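Local coordinates for protein putative sulfatase yidJ (PDB 2QZU) that probably hydrolyses sulfate esters as a metal-dependent member of the sulfatase family, although its natural substrate is not established, at residues G131-D136 with D167-Y172; N155-P160 with M182-T187; L249-L254 with N274-Y279. One frame throughout, in Å; residues are numbered along the deposited sequence.

From the N terminus the chain first reaches 131-136, just beyond strand 126-130, then 155-160 farther along the same long loop, then strand 168-172 and then 182-187. Contact 1 closes the loop between 131-136 and 167-172, and contact 2 closes a second one from 155-160 to 182-187, so the two cross. They also touch: Ala171 O lies 2.9 Å from Trp184 N, a probable hydrogen bond. Contact 1 ties the start of the long loop to the edge strand of the large mixed sheet, contact 2 its later part to the segment holding strand 182-183. Contact 3 follows in series, joining helix 251-254 to helix 267-299, its centre about 32 Å from that of contact 1.

Contact 1: G131-D136 with D167-Y172; sequences GKWHLD and DHWIAY
Gly131 N donates to Ile170 O (2.9 Å) and Trp133 N to Tyr172 O (2.9 Å), two firm backbone hydrogen bonds through which Gly131 and Lys132 pair in parallel with Ala171 and Tyr172. A third, from Tyr172 N to Gly131 O, is less sure, because that oxygen is crowded in the model. Gly131 has a backbone angle (phi 118°) that suits a residue without a side chain.

Aromatic contacts flank this pairing. Trp169 points the edge of its six-membered ring at a face of Trp133, with CH2 3.7 Å from Trp133 CD2 and the planes at 74°, a T-shaped pair. Leu135 CD1 lies over the rim of the opposite face of Trp133. Tyr172, its chi1 of 58° folding the ring over the backbone of Lys132, takes Lys132 CA over its face in a CH-pi contact, 4.0 Å from the ring centroid.

The polar ends lead elsewhere: Lys132 NZ forms a salt bridge with Asp36, Tyr172 OH bonds to Asn229, and His134 ND1 bonds to Ser76, the predicted formylglycine site, here unmodified serine. The pairing prolongs that of strands 126-130 and 168-172 at the edge of the large mixed sheet; Lys132, His134 and Leu135 touch helix 76-85, Ile170 and Tyr172 helix 200-213.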
loop_
_atom_site.group_PDB
_atom_site.type_symbol
_atom_site.label_atom_id
_atom_site.label_comp_id
_atom_site.label_asym_id
_atom_site.label_seq_id
_atom_site.Cartn_x
_atom_site.Cartn_y
_atom_site.Cartn_z
ATOM N N GLY A 131 -20.530 10.325 1.948
ATOM C CA GLY A 131 -19.518 9.391 2.411
ATOM C C GLY A 131 -19.723 7.931 2.078
ATOM O O GLY A 131 -20.404 7.583 1.112
ATOM N N LYS A 132 -19.126 7.075 2.903
ATOM C CA LYS A 132 -19.176 5.626 2.738
ATOM C C LYS A 132 -20.516 5.024 3.152
ATOM O O LYS A 132 -21.004 5.270 4.254
ATOM C CB LYS A 132 -18.044 5.000 3.558
ATOM C CG LYS A 132 -17.979 3.489 3.513
ATOM C CD LYS A 132 -16.827 2.987 4.369
ATOM C CE LYS A 132 -16.831 1.471 4.449
ATOM N NZ LYS A 132 -15.760 0.972 5.354
ATOM N N TRP A 133 -21.093 4.226 2.257
ATOM C CA TRP A 133 -22.386 3.565 2.479
ATOM C C TRP A 133 -22.154 2.084 2.802
ATOM O O TRP A 133 -22.628 1.566 3.816
ATOM C CB TRP A 133 -23.231 3.713 1.204
ATOM C CG TRP A 133 -24.575 3.043 1.206
ATOM C CD1 TRP A 133 -25.016 2.095 0.324
ATOM C CD2 TRP A 133 -25.678 3.326 2.076
ATOM N NE1 TRP A 133 -26.329 1.775 0.589
ATOM C CE2 TRP A 133 -26.760 2.517 1.660
ATOM C CE3 TRP A 133 -25.860 4.189 3.167
ATOM C CZ2 TRP A 133 -28.009 2.543 2.294
ATOM C CZ3 TRP A 133 -27.108 4.217 3.803
ATOM C CH2 TRP A 133 -28.163 3.395 3.360
ATOM N N HIS A 134 -21.415 1.418 1.916
ATOM C CA HIS A 134 -21.051 0.006 2.031
ATOM C C HIS A 134 -22.195 -0.940 2.406
ATOM O O HIS A 134 -22.038 -1.788 3.281
ATOM C CB HIS A 134 -19.908 -0.168 3.042
ATOM C CG HIS A 134 -19.101 -1.413 2.829
ATOM N ND1 HIS A 134 -18.186 -1.877 3.754
ATOM C CD2 HIS A 134 -19.060 -2.285 1.795
ATOM C CE1 HIS A 134 -17.620 -2.977 3.295
ATOM N NE2 HIS A 134 -18.131 -3.249 2.106
ATOM N N LEU A 135 -23.341 -0.793 1.745
ATOM C CA LEU A 135 -24.476 -1.663 2.028
ATOM C C LEU A 135 -25.094 -2.270 0.765
ATOM O O LEU A 135 -26.198 -2.817 0.806
ATOM C CB LEU A 135 -25.538 -0.900 2.832
ATOM C CG LEU A 135 -25.213 -0.753 4.324
ATOM C CD1 LEU A 135 -26.152 0.265 4.958
ATOM C CD2 LEU A 135 -25.336 -2.117 5.013
ATOM N N ASP A 136 -24.374 -2.180 -0.351
ATOM C CA ASP A 136 -24.844 -2.743 -1.621
ATOM C C ASP A 136 -23.899 -3.838 -2.128
ATOM O O ASP A 136 -22.678 -3.685 -2.086
ATOM C CB ASP A 136 -24.959 -1.650 -2.689
ATOM C CG ASP A 136 -25.963 -0.574 -2.320
ATOM O OD1 ASP A 136 -27.123 -0.914 -2.004
ATOM O OD2 ASP A 136 -25.591 0.615 -2.350
ATOM N N ASP A 167 -32.267 11.781 -0.271
ATOM C CA ASP A 167 -32.380 12.495 -1.538
ATOM C C ASP A 167 -31.092 13.171 -2.000
ATOM O O ASP A 167 -30.757 13.118 -3.184
ATOM C CB ASP A 167 -33.522 13.514 -1.467
ATOM C CG ASP A 167 -34.882 12.848 -1.323
ATOM O OD1 ASP A 167 -35.138 11.863 -2.046
ATOM O OD2 ASP A 167 -35.695 13.308 -0.495
ATOM N N HIS A 168 -30.382 13.819 -1.082
ATOM C CA HIS A 168 -29.110 14.452 -1.425
ATOM C C HIS A 168 -28.085 13.342 -1.229
ATOM O O HIS A 168 -27.933 12.819 -0.123
ATOM C CB HIS A 168 -28.807 15.620 -0.490
ATOM C CG HIS A 168 -27.524 16.319 -0.801
ATOM N ND1 HIS A 168 -27.324 17.027 -1.968
ATOM C CD2 HIS A 168 -26.364 16.408 -0.107
ATOM C CE1 HIS A 168 -26.101 17.523 -1.975
ATOM N NE2 HIS A 168 -25.497 17.161 -0.858
ATOM N N TRP A 169 -27.377 12.994 -2.299
ATOM C CA TRP A 169 -26.436 11.884 -2.262
ATOM C C TRP A 169 -25.070 12.179 -2.875
ATOM O O TRP A 169 -24.969 12.523 -4.048
ATOM C CB TRP A 169 -27.097 10.705 -2.991
ATOM C CG TRP A 169 -26.436 9.360 -2.871
ATOM C CD1 TRP A 169 -25.584 8.776 -3.768
ATOM C CD2 TRP A 169 -26.645 8.398 -1.832
ATOM N NE1 TRP A 169 -25.259 7.502 -3.352
ATOM C CE2 TRP A 169 -25.895 7.248 -2.163
ATOM C CE3 TRP A 169 -27.396 8.394 -0.647
ATOM C CZ2 TRP A 169 -25.873 6.104 -1.358
ATOM C CZ3 TRP A 169 -27.376 7.256 0.155
ATOM C CH2 TRP A 169 -26.619 6.127 -0.206
ATOM N N ILE A 170 -24.029 12.053 -2.058
ATOM C CA ILE A 170 -22.646 12.236 -2.494
ATOM C C ILE A 170 -21.944 11.122 -1.736
ATOM O O ILE A 170 -21.375 11.340 -0.665
ATOM C CB ILE A 170 -22.076 13.595 -2.059
ATOM C CG1 ILE A 170 -22.926 14.722 -2.651
ATOM C CG2 ILE A 170 -20.632 13.723 -2.530
ATOM C CD1 ILE A 170 -22.568 16.100 -2.142
ATOM N N ALA A 171 -21.989 9.923 -2.302
ATOM C CA ALA A 171 -21.437 8.770 -1.621
ATOM C C ALA A 171 -20.858 7.698 -2.525
ATOM O O ALA A 171 -20.862 7.818 -3.753
ATOM C CB ALA A 171 -22.524 8.162 -0.749
ATOM N N TYR A 172 -20.360 6.645 -1.886
ATOM C CA TYR A 172 -19.780 5.505 -2.582
ATOM C C TYR A 172 -19.995 4.239 -1.747
ATOM O O TYR A 172 -20.511 4.310 -0.627
ATOM C CB TYR A 172 -18.284 5.738 -2.819
ATOM C CG TYR A 172 -17.485 5.982 -1.558
ATOM C CD1 TYR A 172 -17.449 7.244 -0.956
ATOM C CD2 TYR A 172 -16.772 4.944 -0.955
ATOM C CE1 TYR A 172 -16.718 7.460 0.219
ATOM C CE2 TYR A 172 -16.041 5.151 0.210
ATOM C CZ TYR A 172 -16.018 6.410 0.792
ATOM O OH TYR A 172 -15.286 6.616 1.939
#

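Contact 2: N155-P160 with M182-T187; sequences NEWCPP and MYWNTT
Asn155 opens the contact by directing its amide at Trp184 from the opposite direction. OD1 lies in the plane of the indole at its edge, and ND2 stands 3.7 Å from Trp184 CH2, with amide and ring planes 39° apart. Both polar atoms have partners beyond the two segments, OD1 taking Thr174 N and ND2 bonding to Thr145, which should fix the rotation of the amide. The selenomethionine Met182 also ends near this amide, but the approach of its CE is too close in the model and remains doubtful.

The CB of Glu156 points away from 182-187, while its carbonyl O comes within 3.8 Å of Trp184 CZ3. Its carboxylate instead reaches forward to the next residue: OE2 accepts from Trp157 N at 2.8 Å, met from above the carboxylate plane, and also forms a salt bridge with Arg190.

Trp157 makes the largest share of the contact from this segment. With CG anti to the backbone N (chi1 178°), its indole crosses Trp184 obliquely, the planes 48° apart, neither stacked nor edge-to-face. CD1 sits over a face of Trp184, 3.4 Å from Trp184 CD1, and Trp157 CA makes a CH-pi contact with the six-membered ring of the same indole, 4.0 Å from its centroid. At the in-plane edge of Trp157, NE1 donates to a water (3.0 Å) that in turn donates a hydrogen bond to Asn185 O. Pro159 CA lies over the rim of a face of Trp157.

Trp184 NE1 bonds to Arg190 O and its backbone pairs with Ala171. Cys158 touches Trp169, placing the irregular 155-160 segment beside strand 168-172 and the two-stranded antiparallel sheet of 182-183 and 194-195.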
loop_
_atom_site.group_PDB
_atom_site.type_symbol
_atom_site.label_atom_id
_atom_site.label_comp_id
_atom_site.label_asym_id
_atom_site.label_seq_id
_atom_site.Cartn_x
_atom_site.Cartn_y
_atom_site.Cartn_z
ATOM N N ASN A 155 -16.715 -2.498 -4.279
ATOM C CA ASN A 155 -17.444 -1.255 -4.466
ATOM C C ASN A 155 -18.592 -1.360 -5.458
ATOM O O ASN A 155 -18.471 -1.985 -6.510
ATOM C CB ASN A 155 -16.435 -0.178 -4.877
ATOM C CG ASN A 155 -17.045 1.202 -4.986
ATOM O OD1 ASN A 155 -17.811 1.637 -4.127
ATOM N ND2 ASN A 155 -16.686 1.909 -6.045
ATOM N N GLU A 156 -19.721 -0.756 -5.100
ATOM C CA GLU A 156 -20.900 -0.782 -5.951
ATOM C C GLU A 156 -21.704 0.513 -5.804
ATOM O O GLU A 156 -21.630 1.192 -4.782
ATOM C CB GLU A 156 -21.766 -1.997 -5.599
ATOM C CG GLU A 156 -23.023 -2.154 -6.450
ATOM C CD GLU A 156 -22.725 -2.174 -7.944
ATOM O OE1 GLU A 156 -22.086 -3.137 -8.422
ATOM O OE2 GLU A 156 -23.126 -1.219 -8.642
ATOM N N TRP A 157 -22.456 0.849 -6.843
ATOM C CA TRP A 157 -23.288 2.044 -6.873
ATOM C C TRP A 157 -24.588 1.790 -6.117
ATOM O O TRP A 157 -25.061 0.655 -6.051
ATOM C CB TRP A 157 -23.606 2.386 -8.339
ATOM C CG TRP A 157 -24.497 3.585 -8.569
ATOM C CD1 TRP A 157 -24.274 4.870 -8.155
ATOM C CD2 TRP A 157 -25.705 3.620 -9.342
ATOM N NE1 TRP A 157 -25.263 5.701 -8.624
ATOM C CE2 TRP A 157 -26.155 4.960 -9.357
ATOM C CE3 TRP A 157 -26.451 2.649 -10.027
ATOM C CZ2 TRP A 157 -27.318 5.354 -10.029
ATOM C CZ3 TRP A 157 -27.609 3.041 -10.695
ATOM C CH2 TRP A 157 -28.030 4.384 -10.690
ATOM N N CYS A 158 -25.162 2.844 -5.541
ATOM C CA CYS A 158 -26.433 2.714 -4.841
ATOM C C CYS A 158 -27.448 3.482 -5.674
ATOM O O CYS A 158 -27.463 4.712 -5.663
ATOM C CB CYS A 158 -26.373 3.321 -3.436
ATOM S SG CYS A 158 -27.913 3.095 -2.491
ATOM N N PRO A 159 -28.291 2.767 -6.433
ATOM C CA PRO A 159 -29.297 3.439 -7.260
ATOM C C PRO A 159 -30.297 4.169 -6.362
ATOM O O PRO A 159 -30.464 3.814 -5.195
ATOM C CB PRO A 159 -29.928 2.285 -8.041
ATOM C CG PRO A 159 -29.816 1.134 -7.088
ATOM C CD PRO A 159 -28.420 1.301 -6.523
ATOM N N PRO A 160 -30.974 5.197 -6.893
ATOM C CA PRO A 160 -31.947 5.956 -6.100
ATOM C C PRO A 160 -32.955 5.138 -5.289
ATOM O O PRO A 160 -33.238 5.468 -4.133
ATOM C CB PRO A 160 -32.624 6.837 -7.148
ATOM C CG PRO A 160 -31.502 7.119 -8.102
ATOM C CD PRO A 160 -30.874 5.745 -8.259
HETATM N N MSE A 182 -13.460 8.811 -4.438
HETATM C CA MSE A 182 -14.421 8.938 -5.524
HETATM C C MSE A 182 -15.824 8.952 -4.941
HETATM O O MSE A 182 -16.059 8.460 -3.830
HETATM C CB MSE A 182 -14.257 7.814 -6.560
HETATM C CG MSE A 182 -14.047 6.426 -6.003
HETATM SE SE MSE A 182 -15.669 5.633 -5.350
HETATM C CE MSE A 182 -15.060 3.835 -5.082
ATOM N N TYR A 183 -16.753 9.532 -5.692
ATOM C CA TYR A 183 -18.131 9.662 -5.249
ATOM C C TYR A 183 -19.086 9.669 -6.423
ATOM O O TYR A 183 -18.689 9.860 -7.577
ATOM C CB TYR A 183 -18.329 10.999 -4.520
ATOM C CG TYR A 183 -17.425 11.231 -3.338
ATOM C CD1 TYR A 183 -17.805 10.831 -2.057
ATOM C CD2 TYR A 183 -16.171 11.817 -3.504
ATOM C CE1 TYR A 183 -16.956 11.005 -0.968
ATOM C CE2 TYR A 183 -15.311 11.991 -2.427
ATOM C CZ TYR A 183 -15.707 11.583 -1.162
ATOM O OH TYR A 183 -14.847 11.732 -0.103
ATOM N N TRP A 184 -20.356 9.459 -6.103
ATOM C CA TRP A 184 -21.436 9.535 -7.072
ATOM C C TRP A 184 -22.301 10.640 -6.489
ATOM O O TRP A 184 -22.618 10.606 -5.295
ATOM C CB TRP A 184 -22.273 8.259 -7.096
ATOM C CG TRP A 184 -21.751 7.154 -7.943
ATOM C CD1 TRP A 184 -21.896 7.005 -9.296
ATOM C CD2 TRP A 184 -21.068 5.990 -7.481
ATOM N NE1 TRP A 184 -21.351 5.807 -9.700
ATOM C CE2 TRP A 184 -20.836 5.165 -8.604
ATOM C CE3 TRP A 184 -20.629 5.561 -6.220
ATOM C CZ2 TRP A 184 -20.186 3.933 -8.506
ATOM C CZ3 TRP A 184 -19.984 4.335 -6.120
ATOM C CH2 TRP A 184 -19.770 3.534 -7.260
ATOM N N ASN A 185 -22.658 11.624 -7.304
ATOM C CA ASN A 185 -23.535 12.693 -6.842
ATOM C C ASN A 185 -24.953 12.141 -7.002
ATOM O O ASN A 185 -25.129 11.004 -7.436
ATOM C CB ASN A 185 -23.330 13.959 -7.679
ATOM C CG ASN A 185 -23.430 13.697 -9.161
ATOM O OD1 ASN A 185 -24.463 13.251 -9.653
ATOM N ND2 ASN A 185 -22.349 13.966 -9.886
ATOM N N THR A 186 -25.961 12.940 -6.676
ATOM C CA THR A 186 -27.347 12.481 -6.734
ATOM C C THR A 186 -27.855 11.919 -8.062
ATOM O O THR A 186 -28.532 10.893 -8.077
ATOM C CB THR A 186 -28.314 13.598 -6.275
ATOM O OG1 THR A 186 -27.932 14.048 -4.967
ATOM C CG2 THR A 186 -29.751 13.079 -6.219
ATOM N N THR A 187 -27.524 12.565 -9.174
ATOM C CA THR A 187 -28.017 12.110 -10.473
ATOM C C THR A 187 -27.044 11.354 -11.377
ATOM O O THR A 187 -27.407 10.958 -12.487
ATOM C CB THR A 187 -28.578 13.292 -11.279
ATOM O OG1 THR A 187 -27.565 14.297 -11.414
ATOM C CG2 THR A 187 -29.787 13.884 -10.576
HETATM O O HOH W 1 -25.814 8.604 -8.545
#

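Contact 3: L249-L254 with N274-Y279; sequences LDVEAL and NNIRNY
Val251 and Ile276 meet at the close-packed part of the interface, their side chains sliding past each other in opposite directions. Val251 CG1 lies 3.7 Å from Ile276 CG2, and Leu254 comes in at a slant, its CD1 3.8 Å from Ile276 CG1. Ile276, buried, thus packs against two residues of the short helix 251-254, while Met318 from a loop also packs on it.

Toward the more open side the contact becomes mixed. Arg277 runs extended from CG to NE (chi2 -170°, chi3 -178°), and its aliphatic part lies alongside Leu249, whose CD2 approaches Arg277 CG to 3.9 Å. Val251 CG2 adds a van der Waals contact of 3.8 Å with Arg277 NE. At the end of the chain NH2 donates to Leu249 O at 2.8 Å; the donor lies in the carbonyl plane, but the acceptor is tilted 23° out of the guanidinium plane. Asp250, exposed, its CB pointing away from 274-279, caps the short helix through OD1, which accepts from Ala253 N at 2.9 Å. Glu252 is likewise exposed and pairs with Arg273. Before and after the contact residues of 274-279, Asn274 and Asn278 touch the second subunit.

The chemistry is thus divided: aliphatic packing joins the two helices, and one charged-donor hydrogen bond holds the backbone just before the weakly bonded helix. Its acceptor is a neutral carbonyl, which makes the Arg277 link a hydrogen bond and not a salt bridge.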
loop_
_atom_site.group_PDB
_atom_site.type_symbol
_atom_site.label_atom_id
_atom_site.label_comp_id
_atom_site.label_asym_id
_atom_site.label_seq_id
_atom_site.Cartn_x
_atom_site.Cartn_y
_atom_site.Cartn_z
ATOM N N LEU A 249 6.073 11.512 18.901
ATOM C CA LEU A 249 5.317 10.603 19.758
ATOM C C LEU A 249 6.185 9.432 20.218
ATOM O O LEU A 249 6.881 8.814 19.414
ATOM C CB LEU A 249 4.094 10.068 19.002
ATOM C CG LEU A 249 3.181 9.096 19.756
ATOM C CD1 LEU A 249 2.505 9.817 20.908
ATOM C CD2 LEU A 249 2.140 8.528 18.803
ATOM N N ASP A 250 6.143 9.136 21.515
ATOM C CA ASP A 250 6.915 8.029 22.079
ATOM C C ASP A 250 6.047 6.776 21.978
ATOM O O ASP A 250 5.266 6.479 22.881
ATOM C CB ASP A 250 7.247 8.307 23.548
ATOM C CG ASP A 250 8.253 7.322 24.121
ATOM O OD1 ASP A 250 8.087 6.101 23.921
ATOM O OD2 ASP A 250 9.210 7.771 24.785
ATOM N N VAL A 251 6.189 6.048 20.877
ATOM C CA VAL A 251 5.397 4.844 20.649
ATOM C C VAL A 251 5.601 3.749 21.698
ATOM O O VAL A 251 4.639 3.132 22.158
ATOM C CB VAL A 251 5.681 4.269 19.242
ATOM C CG1 VAL A 251 4.859 3.021 19.009
ATOM C CG2 VAL A 251 5.352 5.315 18.186
ATOM N N GLU A 252 6.847 3.511 22.089
ATOM C CA GLU A 252 7.121 2.474 23.077
ATOM C C GLU A 252 6.386 2.758 24.388
ATOM O O GLU A 252 5.900 1.842 25.054
ATOM C CB GLU A 252 8.627 2.366 23.319
ATOM C CG GLU A 252 9.058 1.035 23.910
ATOM C CD GLU A 252 8.587 -0.157 23.088
ATOM O OE1 GLU A 252 8.815 -0.173 21.860
ATOM O OE2 GLU A 252 7.993 -1.085 23.674
ATOM N N ALA A 253 6.287 4.033 24.745
ATOM C CA ALA A 253 5.604 4.429 25.971
ATOM C C ALA A 253 4.126 4.041 25.925
ATOM O O ALA A 253 3.515 3.758 26.955
ATOM C CB ALA A 253 5.741 5.932 26.178
ATOM N N LEU A 254 3.561 4.031 24.723
ATOM C CA LEU A 254 2.155 3.688 24.534
ATOM C C LEU A 254 1.850 2.241 24.906
ATOM O O LEU A 254 0.735 1.923 25.315
ATOM C CB LEU A 254 1.750 3.917 23.073
ATOM C CG LEU A 254 1.825 5.344 22.526
ATOM C CD1 LEU A 254 1.566 5.333 21.030
ATOM C CD2 LEU A 254 0.807 6.216 23.242
ATOM N N ASN A 274 4.346 0.330 14.206
ATOM C CA ASN A 274 4.582 0.935 12.899
ATOM C C ASN A 274 3.395 1.728 12.349
ATOM O O ASN A 274 3.556 2.497 11.404
ATOM C CB ASN A 274 4.955 -0.159 11.891
ATOM C CG ASN A 274 5.541 0.398 10.608
ATOM O OD1 ASN A 274 5.341 -0.163 9.531
ATOM N ND2 ASN A 274 6.282 1.494 10.719
ATOM N N ASN A 275 2.214 1.551 12.937
ATOM C CA ASN A 275 1.020 2.233 12.442
ATOM C C ASN A 275 0.269 3.154 13.402
ATOM O O ASN A 275 -0.606 3.906 12.971
ATOM C CB ASN A 275 0.032 1.194 11.899
ATOM C CG ASN A 275 0.542 0.501 10.655
ATOM O OD1 ASN A 275 0.543 1.080 9.565
ATOM N ND2 ASN A 275 0.992 -0.739 10.808
ATOM N N ILE A 276 0.598 3.110 14.689
ATOM C CA ILE A 276 -0.111 3.945 15.652
ATOM C C ILE A 276 0.004 5.450 15.392
ATOM O O ILE A 276 -0.967 6.187 15.586
ATOM C CB ILE A 276 0.322 3.615 17.112
ATOM C CG1 ILE A 276 -0.628 4.294 18.105
ATOM C CG2 ILE A 276 1.757 4.050 17.353
ATOM C CD1 ILE A 276 -2.067 3.812 18.018
ATOM N N ARG A 277 1.170 5.912 14.941
ATOM C CA ARG A 277 1.353 7.337 14.662
ATOM C C ARG A 277 0.411 7.837 13.575
ATOM O O ARG A 277 -0.231 8.881 13.730
ATOM C CB ARG A 277 2.794 7.637 14.230
ATOM C CG ARG A 277 3.787 7.713 15.371
ATOM C CD ARG A 277 5.135 8.260 14.904
ATOM N NE ARG A 277 6.101 8.295 15.998
ATOM C CZ ARG A 277 7.346 8.744 15.887
ATOM N NH1 ARG A 277 7.789 9.202 14.724
ATOM N NH2 ARG A 277 8.150 8.731 16.942
ATOM N N ASN A 278 0.338 7.103 12.469
ATOM C CA ASN A 278 -0.526 7.509 11.370
ATOM C C ASN A 278 -1.996 7.331 11.721
ATOM O O ASN A 278 -2.847 8.050 11.203
ATOM C CB ASN A 278 -0.160 6.747 10.094
ATOM C CG ASN A 278 1.067 7.331 9.406
ATOM O OD1 ASN A 278 1.731 6.664 8.613
ATOM N ND2 ASN A 278 1.363 8.591 9.704
ATOM N N TYR A 279 -2.293 6.384 12.609
ATOM C CA TYR A 279 -3.675 6.177 13.037
ATOM C C TYR A 279 -4.109 7.441 13.785
ATOM O O TYR A 279 -5.190 7.988 13.538
ATOM C CB TYR A 279 -3.782 4.964 13.967
ATOM C CG TYR A 279 -5.201 4.623 14.380
ATOM C CD1 TYR A 279 -6.145 4.197 13.440
ATOM C CD2 TYR A 279 -5.597 4.717 15.713
ATOM C CE1 TYR A 279 -7.452 3.869 13.824
ATOM C CE2 TYR A 279 -6.898 4.394 16.108
ATOM C CZ TYR A 279 -7.818 3.970 15.158
ATOM O OH TYR A 279 -9.095 3.640 15.555
#